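Side-chain contacts in TbpB (Actinobacillus pleuropneumoniae, PDB 3HOL), which probably binds host transferrin as the lipoprotein component of the bacterial transferrin receptor, through which the cell acquires iron: residues A[25-28]-A[29-32]; A[280-284]-A[285-289]; A[294-297]-A[298-301]; A[489-493]-A[494-498]. All coordinates share one frame; numbering follows the deposited sequence.

From the N terminus, contact 1 bends the chain at Leu28 into strand 29-33 of the N-terminal part of the protein. Far along the sequence, contact 2 closes the hairpin of strands 272-282 and 287-290 in the C-lobe handle. Contact 3 follows in the same domain, where a beta turn leads into strand 299-302. Contact 4 closes a hairpin of the C-lobe barrel, strands 483-492 and 495-508. The four lie in series, with none nested or crossing. In space they pair up: Pro26 of contact 1 packs on Phe294 of contact 3, while Phe286 of contact 2 packs against residues 489-498, tying handle to barrel.

Contact 1 of 4, residues A[25-28]-A[29-32]; sequences EPAL and GYVV
Tyr30 reaches back along the chain that leads into its own strand, and its OH donates a hydrogen bond of 2.6 Å to the backbone O of Glu25, five residues earlier. A phenol O-H prefers to lie in the plane of its ring, and the acceptor suits it, lying at the edge and near that plane. Seen from Glu25 the approach is less regular, because the donor stands above the carbonyl plane and the C=O...OH angle is 129°. CG anti to the carbonyl carbon (chi1 -75°) sets the Tyr30 ring beside the backbone N, on the side of the preceding residues. On the way it meets the methyl of Ala27, whose CB comes obliquely to within 3.6 Å of Tyr30 CZ; a single methyl is short enough to lie beside the ring. The same CB also lies 3.6 Å from Gly29 O. Between these two residues Leu28 makes a corner, its helix-like backbone angles separating the extended Ala27 from the nearly fully stretched Gly29. This corner opens strand 29-33, which lies between strands 50-52 and 101-107 in a five-stranded antiparallel sheet, consistent with the handle domain of the N lobe. Glycine suits the first strand position, since having no beta carbon it avoids a tight approach to Leu28 O just before it. Lys249 makes a cation-pi contact with the Tyr30 ring, while Lys306 bonds through NZ to Pro26 O. Leu28 turns outward from the strand and rests on Pro110 and Asn292.

Contact 2 of 4, residues A[280-284]-A[285-289]; sequences KIDLT and NFSIS
Asp282 OD2 is gripped by three donors at once: the hydroxyl OG1 of Thr284 at 2.8 Å, Thr284 N, and Asn285 N at 2.9 Å. Thr284 OG1 meets the syn lone pair of OD2, Asn285 N comes nearly along the C-O axis, and Thr284 N stands above the carboxylate plane. The chi1 of 177° carries the carboxylate beside its own carbonyl and over the turn, where this short acid can reach two successive amides; their N-H groups would probably stabilise its charge. Phe286 folds its ring against the turn, with Leu283 O over one face, 3.3 Å from Phe286 CE2. At the open end of the hairpin, Lys280 and Ser289 exchange two backbone bonds, and a water donates to Lys280 O at 2.7 Å and lies 2.9 Å from Ser289 OG. Lys280, bent at chi3 and chi4, curls NZ back toward this water in a weak bond. On the other face of the sheet Ile281 CG1 meets Ile288 CD1 at 3.9 Å. Leu283 packs on strand 356-363, while Phe286 reaches Gln385 and Lys491 of the barrel. Asp282 N donates to Ser287 O at 2.8 Å, while Phe286, with left-handed backbone angles, and Ser287 both turn N to Asp282 O in weak bonds: a G1 beta bulge, joined to an Asx turn, closing an antiparallel hairpin of the C-lobe handle.

Contact 3 of 4, residues A[294-297]-A[298-301]; sequences FGDA and SVLI
The ring of Phe294 is met by the end of Ile301, whose CD1 comes in obliquely at the CE2 corner, 3.5 Å from Phe294 CE2, with the two side chains at about a right angle. Pro26 and Pro110 also pack on this ring. The second flat group, the carboxylate of Asp296, is engaged through OD1, which accepts from Ser298 N at 2.9 Å. That amide arrives on the anti side of OD1 and 33° out of the carboxylate plane. The CG2 methyl of Val299 lies 3.8 Å from the other oxygen, Asp296 OD2. A chi1 of -168° puts CG of Asp296 beside its carbonyl carbon and thus over the bend ahead, within reach of the amide two residues on, as in an Asx turn. The main chain here makes a type I beta turn from Asp296 to Val299, closed by Val299 N donating to Asp296 O at 3.1 Å with an N-H...O angle of 160°. Aspartate suits the first position of such a turn because its short side chain can accept from a turn amide. Small Ala297 and Ser298 suit the two corners, Ala297 fitting a buried place and Ser298 letting its CB lie 3.4 Å from Asp296 OD1, beside the bonded amide. Beta-branched Val299 and Ile301 then suit the extended strand. The turn delivers the chain into strand 299-302, which pairs with 305-308, while side chains of strand 356-363 bond to it, Gln361 NE2 to Ala297 O and Val299 O, and Glu363 OE2 to Ala297 N.

Contact 4 of 4, residues A[489-493]-A[494-498]; sequences HHKSE and NGSVG
His490 and Val497 face each other as a hydrogen-bonded antiparallel pair, each N donating to the other's O. The bond from His490 N to Val497 O, at 2.9 Å, lies in the carbonyl plane; in the return bond Val497 N stands 27° out of the plane of the His490 carbonyl. Their side chains share one face of the sheet, where His490 CB lies 4.1 Å from Val497 CG1. Val497 O also receives a CA-H...O contact from His489, whose CA is 3.1 Å away. His489 CB lies 4.1 Å from Gly498 CA, where the glycine presents only its backbone. Nearer the turn, Lys491 runs its chain away while CG stays 3.7 Å from Ser496 OG. This is the tip of a beta hairpin in the C-lobe barrel, joining strand 483-492 to 495-508 through a type I turn from Ser492 to Gly495. Gly495 N closes it by donating to Ser492 O at 3.3 Å, and glycine suits a place whose positive phi (126°) would crowd a side chain. Ser492 adds an ST turn: chi1 of 82° sets OG between its backbone N and carbonyl carbon, from where it accepts from Asn494 N at 3.2 Å. Beyond the hairpin, Phe467 packs on both His490 and Val497. On the opposite face Phe286 of the handle touches Lys491 and Ser496, and Ser387 and Gln385 of strand 375-387, which also pairs with 495-508, bond to the backbone of Ser496 and Gly498.

Contact 1 of 4, residues A[25-28]-A[29-32]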
loop_
_atom_site.group_PDB
_atom_site.type_symbol
_atom_site.label_atom_id
_atom_site.label_comp_id
_atom_site.label_asym_id
_atom_site.label_seq_id
_atom_site.Cartn_x
_atom_site.Cartn_y
_atom_site.Cartn_z
ATOM N N GLU A 25 3.232 2.834 10.986
ATOM C CA GLU A 25 2.277 3.109 9.907
ATOM C C GLU A 25 2.953 2.896 8.547
ATOM O O GLU A 25 4.090 3.311 8.362
ATOM C CB GLU A 25 1.721 4.545 10.018
ATOM C CG GLU A 25 0.720 4.740 11.215
ATOM C CD GLU A 25 -0.670 4.102 10.974
ATOM O OE1 GLU A 25 -0.966 3.718 9.814
ATOM O OE2 GLU A 25 -1.479 3.975 11.947
ATOM N N PRO A 26 2.251 2.248 7.583
ATOM C CA PRO A 26 2.807 2.065 6.255
ATOM C C PRO A 26 2.821 3.383 5.497
ATOM O O PRO A 26 1.962 4.247 5.728
ATOM C CB PRO A 26 1.837 1.049 5.613
ATOM C CG PRO A 26 0.531 1.365 6.284
ATOM C CD PRO A 26 0.964 1.559 7.727
ATOM N N ALA A 27 3.810 3.573 4.623
ATOM C CA ALA A 27 3.813 4.747 3.734
ATOM C C ALA A 27 4.646 4.434 2.499
ATOM O O ALA A 27 5.387 3.466 2.540
ATOM C CB ALA A 27 4.437 5.926 4.458
ATOM N N LEU A 28 4.574 5.241 1.429
ATOM C CA LEU A 28 5.451 4.964 0.291
ATOM C C LEU A 28 6.894 5.010 0.761
ATOM O O LEU A 28 7.745 4.263 0.260
ATOM C CB LEU A 28 5.208 5.906 -0.906
ATOM C CG LEU A 28 3.851 5.725 -1.607
ATOM C CD1 LEU A 28 3.765 6.651 -2.835
ATOM C CD2 LEU A 28 3.638 4.267 -2.034
ATOM N N GLY A 29 7.178 5.916 1.693
ATOM C CA GLY A 29 8.552 6.092 2.165
ATOM C C GLY A 29 8.631 7.009 3.374
ATOM O O GLY A 29 7.603 7.547 3.822
ATOM N N TYR A 30 9.843 7.126 3.927
ATOM C CA TYR A 30 10.104 8.022 5.050
ATOM C C TYR A 30 11.462 8.684 4.903
ATOM O O TYR A 30 12.398 8.067 4.359
ATOM C CB TYR A 30 10.118 7.230 6.356
ATOM C CG TYR A 30 8.726 6.818 6.819
ATOM C CD1 TYR A 30 7.891 7.730 7.463
ATOM C CD2 TYR A 30 8.236 5.521 6.580
ATOM C CE1 TYR A 30 6.610 7.379 7.901
ATOM C CE2 TYR A 30 6.937 5.152 7.034
ATOM C CZ TYR A 30 6.140 6.086 7.662
ATOM O OH TYR A 30 4.882 5.733 8.107
ATOM N N VAL A 31 11.612 9.860 5.517
ATOM C CA VAL A 31 12.895 10.582 5.467
ATOM C C VAL A 31 13.152 11.295 6.796
ATOM O O VAL A 31 12.220 11.786 7.418
ATOM C CB VAL A 31 12.938 11.595 4.268
ATOM C CG1 VAL A 31 11.748 12.530 4.296
ATOM C CG2 VAL A 31 14.294 12.400 4.229
ATOM N N VAL A 32 14.398 11.309 7.252
ATOM C CA VAL A 32 14.736 12.018 8.464
ATOM C C VAL A 32 15.957 12.902 8.259
ATOM O O VAL A 32 16.864 12.567 7.469
ATOM C CB VAL A 32 14.946 11.058 9.671
ATOM C CG1 VAL A 32 16.318 10.351 9.658
ATOM C CG2 VAL A 32 14.771 11.818 10.985
#

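Contact 2 of 4, residues A[280-284]-A[285-289]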
loop_
_atom_site.group_PDB
_atom_site.type_symbol
_atom_site.label_atom_id
_atom_site.label_comp_id
_atom_site.label_asym_id
_atom_site.label_seq_id
_atom_site.Cartn_x
_atom_site.Cartn_y
_atom_site.Cartn_z
ATOM N N LYS A 280 -9.316 2.159 -9.670
ATOM C CA LYS A 280 -10.203 3.266 -9.909
ATOM C C LYS A 280 -10.560 3.254 -11.392
ATOM O O LYS A 280 -9.677 3.142 -12.244
ATOM C CB LYS A 280 -9.491 4.559 -9.496
ATOM C CG LYS A 280 -10.182 5.869 -9.916
ATOM C CD LYS A 280 -9.546 7.073 -9.224
ATOM C CE LYS A 280 -8.136 7.349 -9.735
ATOM N NZ LYS A 280 -8.231 8.072 -11.042
ATOM N N ILE A 281 -11.854 3.344 -11.683
ATOM C CA ILE A 281 -12.354 3.474 -13.050
ATOM C C ILE A 281 -12.748 4.930 -13.269
ATOM O O ILE A 281 -13.591 5.464 -12.558
ATOM C CB ILE A 281 -13.583 2.595 -13.322
ATOM C CG1 ILE A 281 -13.254 1.115 -13.122
ATOM C CG2 ILE A 281 -14.133 2.875 -14.784
ATOM C CD1 ILE A 281 -14.477 0.185 -13.047
ATOM N N ASP A 282 -12.125 5.573 -14.241
ATOM C CA ASP A 282 -12.435 6.962 -14.584
ATOM C C ASP A 282 -13.704 6.983 -15.471
ATOM O O ASP A 282 -13.719 6.372 -16.528
ATOM C CB ASP A 282 -11.223 7.566 -15.305
ATOM C CG ASP A 282 -11.459 8.963 -15.771
ATOM O OD1 ASP A 282 -10.819 9.882 -15.231
ATOM O OD2 ASP A 282 -12.279 9.147 -16.691
ATOM N N LEU A 283 -14.765 7.669 -15.030
ATOM C CA LEU A 283 -16.043 7.613 -15.751
ATOM C C LEU A 283 -16.165 8.552 -16.962
ATOM O O LEU A 283 -17.182 8.515 -17.669
ATOM C CB LEU A 283 -17.230 7.781 -14.805
ATOM C CG LEU A 283 -17.337 6.636 -13.801
ATOM C CD1 LEU A 283 -18.299 6.979 -12.683
ATOM C CD2 LEU A 283 -17.697 5.308 -14.470
ATOM N N THR A 284 -15.160 9.377 -17.226
ATOM C CA THR A 284 -15.228 10.184 -18.455
ATOM C C THR A 284 -14.581 9.398 -19.589
ATOM O O THR A 284 -15.043 9.446 -20.731
ATOM C CB THR A 284 -14.513 11.538 -18.317
ATOM O OG1 THR A 284 -13.099 11.309 -18.337
ATOM C CG2 THR A 284 -14.888 12.276 -17.050
ATOM N N ASN A 285 -13.525 8.648 -19.249
ATOM C CA ASN A 285 -12.717 7.877 -20.194
ATOM C C ASN A 285 -13.003 6.377 -20.181
ATOM O O ASN A 285 -12.612 5.667 -21.115
ATOM C CB ASN A 285 -11.220 8.085 -19.898
ATOM C CG ASN A 285 -10.764 9.524 -20.141
ATOM O OD1 ASN A 285 -11.042 10.102 -21.194
ATOM N ND2 ASN A 285 -10.072 10.105 -19.170
ATOM N N PHE A 286 -13.699 5.905 -19.137
ATOM C CA PHE A 286 -13.960 4.459 -18.926
ATOM C C PHE A 286 -12.646 3.675 -18.986
ATOM O O PHE A 286 -12.544 2.632 -19.630
ATOM C CB PHE A 286 -15.058 3.907 -19.876
ATOM C CG PHE A 286 -16.390 4.595 -19.699
ATOM C CD1 PHE A 286 -17.352 4.064 -18.844
ATOM C CD2 PHE A 286 -16.646 5.823 -20.328
ATOM C CE1 PHE A 286 -18.589 4.733 -18.632
ATOM C CE2 PHE A 286 -17.875 6.503 -20.135
ATOM C CZ PHE A 286 -18.850 5.944 -19.280
ATOM N N SER A 287 -11.638 4.214 -18.302
ATOM C CA SER A 287 -10.314 3.601 -18.204
ATOM C C SER A 287 -10.031 3.267 -16.743
ATOM O O SER A 287 -10.603 3.899 -15.861
ATOM C CB SER A 287 -9.265 4.566 -18.741
ATOM O OG SER A 287 -9.299 5.774 -17.984
ATOM N N ILE A 288 -9.151 2.279 -16.497
ATOM C CA ILE A 288 -8.864 1.787 -15.123
ATOM C C ILE A 288 -7.446 2.174 -14.714
ATOM O O ILE A 288 -6.576 2.204 -15.565
ATOM C CB ILE A 288 -9.121 0.261 -15.009
ATOM C CG1 ILE A 288 -9.223 -0.188 -13.541
ATOM C CG2 ILE A 288 -8.059 -0.561 -15.743
ATOM C CD1 ILE A 288 -10.208 -1.332 -13.325
ATOM N N SER A 289 -7.218 2.543 -13.443
ATOM C CA SER A 289 -5.865 2.743 -12.930
ATOM C C SER A 289 -5.725 2.172 -11.504
ATOM O O SER A 289 -6.724 2.036 -10.789
ATOM C CB SER A 289 -5.450 4.217 -12.988
ATOM O OG SER A 289 -6.178 4.996 -12.066
HETATM O O HOH W 1 -8.760 5.430 -13.259
#

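Contact 3 of 4, residues A[294-297]-A[298-301]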
loop_
_atom_site.group_PDB
_atom_site.type_symbol
_atom_site.label_atom_id
_atom_site.label_comp_id
_atom_site.label_asym_id
_atom_site.label_seq_id
_atom_site.Cartn_x
_atom_site.Cartn_y
_atom_site.Cartn_z
ATOM N N PHE A 294 -1.993 -0.564 1.069
ATOM C CA PHE A 294 -1.058 -1.395 1.811
ATOM C C PHE A 294 -1.695 -2.634 2.431
ATOM O O PHE A 294 -1.034 -3.399 3.114
ATOM C CB PHE A 294 -0.317 -0.551 2.850
ATOM C CG PHE A 294 0.357 0.650 2.275
ATOM C CD1 PHE A 294 1.465 0.500 1.453
ATOM C CD2 PHE A 294 -0.103 1.934 2.591
ATOM C CE1 PHE A 294 2.129 1.628 0.933
ATOM C CE2 PHE A 294 0.530 3.071 2.087
ATOM C CZ PHE A 294 1.650 2.916 1.234
ATOM N N GLY A 295 -2.959 -2.880 2.132
ATOM C CA GLY A 295 -3.646 -4.043 2.709
ATOM C C GLY A 295 -4.821 -3.694 3.622
ATOM O O GLY A 295 -5.420 -4.565 4.213
ATOM N N ASP A 296 -5.156 -2.417 3.721
ATOM C CA ASP A 296 -6.360 -1.996 4.451
ATOM C C ASP A 296 -7.327 -1.389 3.416
ATOM O O ASP A 296 -7.099 -0.283 2.902
ATOM C CB ASP A 296 -6.005 -1.001 5.557
ATOM C CG ASP A 296 -7.178 -0.760 6.518
ATOM O OD1 ASP A 296 -8.329 -0.987 6.112
ATOM O OD2 ASP A 296 -6.953 -0.350 7.667
ATOM N N ALA A 297 -8.405 -2.125 3.100
ATOM C CA ALA A 297 -9.369 -1.685 2.083
ATOM C C ALA A 297 -10.133 -0.457 2.594
ATOM O O ALA A 297 -10.767 0.261 1.798
ATOM C CB ALA A 297 -10.343 -2.817 1.742
ATOM N N SER A 298 -10.067 -0.212 3.899
ATOM C CA SER A 298 -10.745 0.968 4.497
ATOM C C SER A 298 -9.878 2.225 4.533
ATOM O O SER A 298 -10.265 3.259 5.092
ATOM C CB SER A 298 -11.291 0.651 5.884
ATOM O OG SER A 298 -12.242 -0.399 5.747
ATOM N N VAL A 299 -8.725 2.161 3.881
ATOM C CA VAL A 299 -7.902 3.350 3.711
ATOM C C VAL A 299 -7.820 3.594 2.208
ATOM O O VAL A 299 -7.375 2.721 1.426
ATOM C CB VAL A 299 -6.514 3.137 4.364
ATOM C CG1 VAL A 299 -5.559 4.254 3.999
ATOM C CG2 VAL A 299 -6.645 2.995 5.910
ATOM N N LEU A 300 -8.290 4.753 1.784
ATOM C CA LEU A 300 -8.300 5.065 0.365
ATOM C C LEU A 300 -7.325 6.200 0.179
ATOM O O LEU A 300 -7.502 7.271 0.790
ATOM C CB LEU A 300 -9.736 5.453 -0.067
ATOM C CG LEU A 300 -9.928 5.987 -1.482
ATOM C CD1 LEU A 300 -9.750 4.847 -2.518
ATOM C CD2 LEU A 300 -11.308 6.655 -1.634
ATOM N N ILE A 301 -6.287 5.987 -0.633
ATOM C CA ILE A 301 -5.247 6.992 -0.813
ATOM C C ILE A 301 -5.496 7.758 -2.100
ATOM O O ILE A 301 -5.398 7.205 -3.186
ATOM C CB ILE A 301 -3.790 6.351 -0.788
ATOM C CG1 ILE A 301 -3.614 5.466 0.473
ATOM C CG2 ILE A 301 -2.696 7.434 -0.867
ATOM C CD1 ILE A 301 -2.173 4.909 0.709
#

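Contact 4 of 4, residues A[489-493]-A[494-498]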
loop_
_atom_site.group_PDB
_atom_site.type_symbol
_atom_site.label_atom_id
_atom_site.label_comp_id
_atom_site.label_asym_id
_atom_site.label_seq_id
_atom_site.Cartn_x
_atom_site.Cartn_y
_atom_site.Cartn_z
ATOM N N HIS A 489 -15.522 -2.876 -16.974
ATOM C CA HIS A 489 -15.696 -1.652 -17.737
ATOM C C HIS A 489 -15.507 -1.922 -19.229
ATOM O O HIS A 489 -14.896 -2.921 -19.644
ATOM C CB HIS A 489 -14.758 -0.559 -17.246
ATOM C CG HIS A 489 -13.313 -0.912 -17.380
ATOM N ND1 HIS A 489 -12.674 -1.772 -16.510
ATOM C CD2 HIS A 489 -12.389 -0.544 -18.301
ATOM C CE1 HIS A 489 -11.412 -1.908 -16.882
ATOM N NE2 HIS A 489 -11.214 -1.176 -17.967
ATOM N N HIS A 490 -16.081 -1.057 -20.040
ATOM C CA HIS A 490 -16.033 -1.245 -21.474
ATOM C C HIS A 490 -16.374 0.078 -22.128
ATOM O O HIS A 490 -17.096 0.909 -21.550
ATOM C CB HIS A 490 -17.000 -2.337 -21.913
ATOM C CG HIS A 490 -16.921 -2.640 -23.369
ATOM N ND1 HIS A 490 -15.889 -3.374 -23.922
ATOM C CD2 HIS A 490 -17.713 -2.264 -24.398
ATOM C CE1 HIS A 490 -16.065 -3.454 -25.228
ATOM N NE2 HIS A 490 -17.163 -2.790 -25.541
ATOM N N LYS A 491 -15.814 0.297 -23.315
ATOM C CA LYS A 491 -16.070 1.529 -24.053
ATOM C C LYS A 491 -16.028 1.224 -25.539
ATOM O O LYS A 491 -15.092 0.578 -26.029
ATOM C CB LYS A 491 -15.028 2.581 -23.662
ATOM C CG LYS A 491 -15.074 3.867 -24.471
ATOM C CD LYS A 491 -13.904 4.750 -24.095
ATOM C CE LYS A 491 -13.732 5.914 -25.050
ATOM N NZ LYS A 491 -12.811 6.923 -24.420
ATOM N N SER A 492 -17.075 1.632 -26.246
ATOM C CA SER A 492 -17.101 1.579 -27.718
ATOM C C SER A 492 -18.202 2.495 -28.211
ATOM O O SER A 492 -18.851 3.173 -27.417
ATOM C CB SER A 492 -17.287 0.150 -28.266
ATOM O OG SER A 492 -18.656 -0.254 -28.260
ATOM N N GLU A 493 -18.396 2.505 -29.528
ATOM C CA GLU A 493 -19.448 3.299 -30.174
ATOM C C GLU A 493 -20.869 2.818 -29.750
ATOM O O GLU A 493 -21.799 3.613 -29.632
ATOM C CB GLU A 493 -19.226 3.245 -31.693
ATOM C CG GLU A 493 -20.266 3.929 -32.525
ATOM C CD GLU A 493 -20.660 3.110 -33.760
ATOM O OE1 GLU A 493 -21.637 3.521 -34.444
ATOM O OE2 GLU A 493 -20.014 2.057 -34.031
ATOM N N ASN A 494 -20.992 1.519 -29.478
ATOM C CA ASN A 494 -22.244 0.877 -29.044
ATOM C C ASN A 494 -22.564 1.008 -27.564
ATOM O O ASN A 494 -23.486 0.349 -27.075
ATOM C CB ASN A 494 -22.229 -0.615 -29.435
ATOM C CG ASN A 494 -22.140 -0.808 -30.932
ATOM O OD1 ASN A 494 -22.450 0.114 -31.692
ATOM N ND2 ASN A 494 -21.716 -2.002 -31.371
ATOM N N GLY A 495 -21.813 1.850 -26.855
ATOM C CA GLY A 495 -22.114 2.147 -25.453
ATOM C C GLY A 495 -20.927 1.923 -24.534
ATOM O O GLY A 495 -20.030 1.133 -24.852
ATOM N N SER A 496 -20.957 2.575 -23.382
ATOM C CA SER A 496 -19.875 2.482 -22.379
ATOM C C SER A 496 -20.429 2.067 -21.021
ATOM O O SER A 496 -21.566 2.404 -20.676
ATOM C CB SER A 496 -19.168 3.835 -22.223
ATOM O OG SER A 496 -18.620 4.264 -23.461
ATOM N N VAL A 497 -19.611 1.382 -20.228
ATOM C CA VAL A 497 -19.981 1.109 -18.825
ATOM C C VAL A 497 -18.767 1.071 -17.903
ATOM O O VAL A 497 -17.679 0.655 -18.306
ATOM C CB VAL A 497 -20.779 -0.215 -18.695
ATOM C CG1 VAL A 497 -20.077 -1.381 -19.391
ATOM C CG2 VAL A 497 -21.107 -0.551 -17.186
ATOM N N GLY A 498 -18.975 1.518 -16.671
ATOM C CA GLY A 498 -18.037 1.303 -15.564
ATOM C C GLY A 498 -18.875 0.880 -14.359
ATOM O O GLY A 498 -19.899 1.495 -14.063
#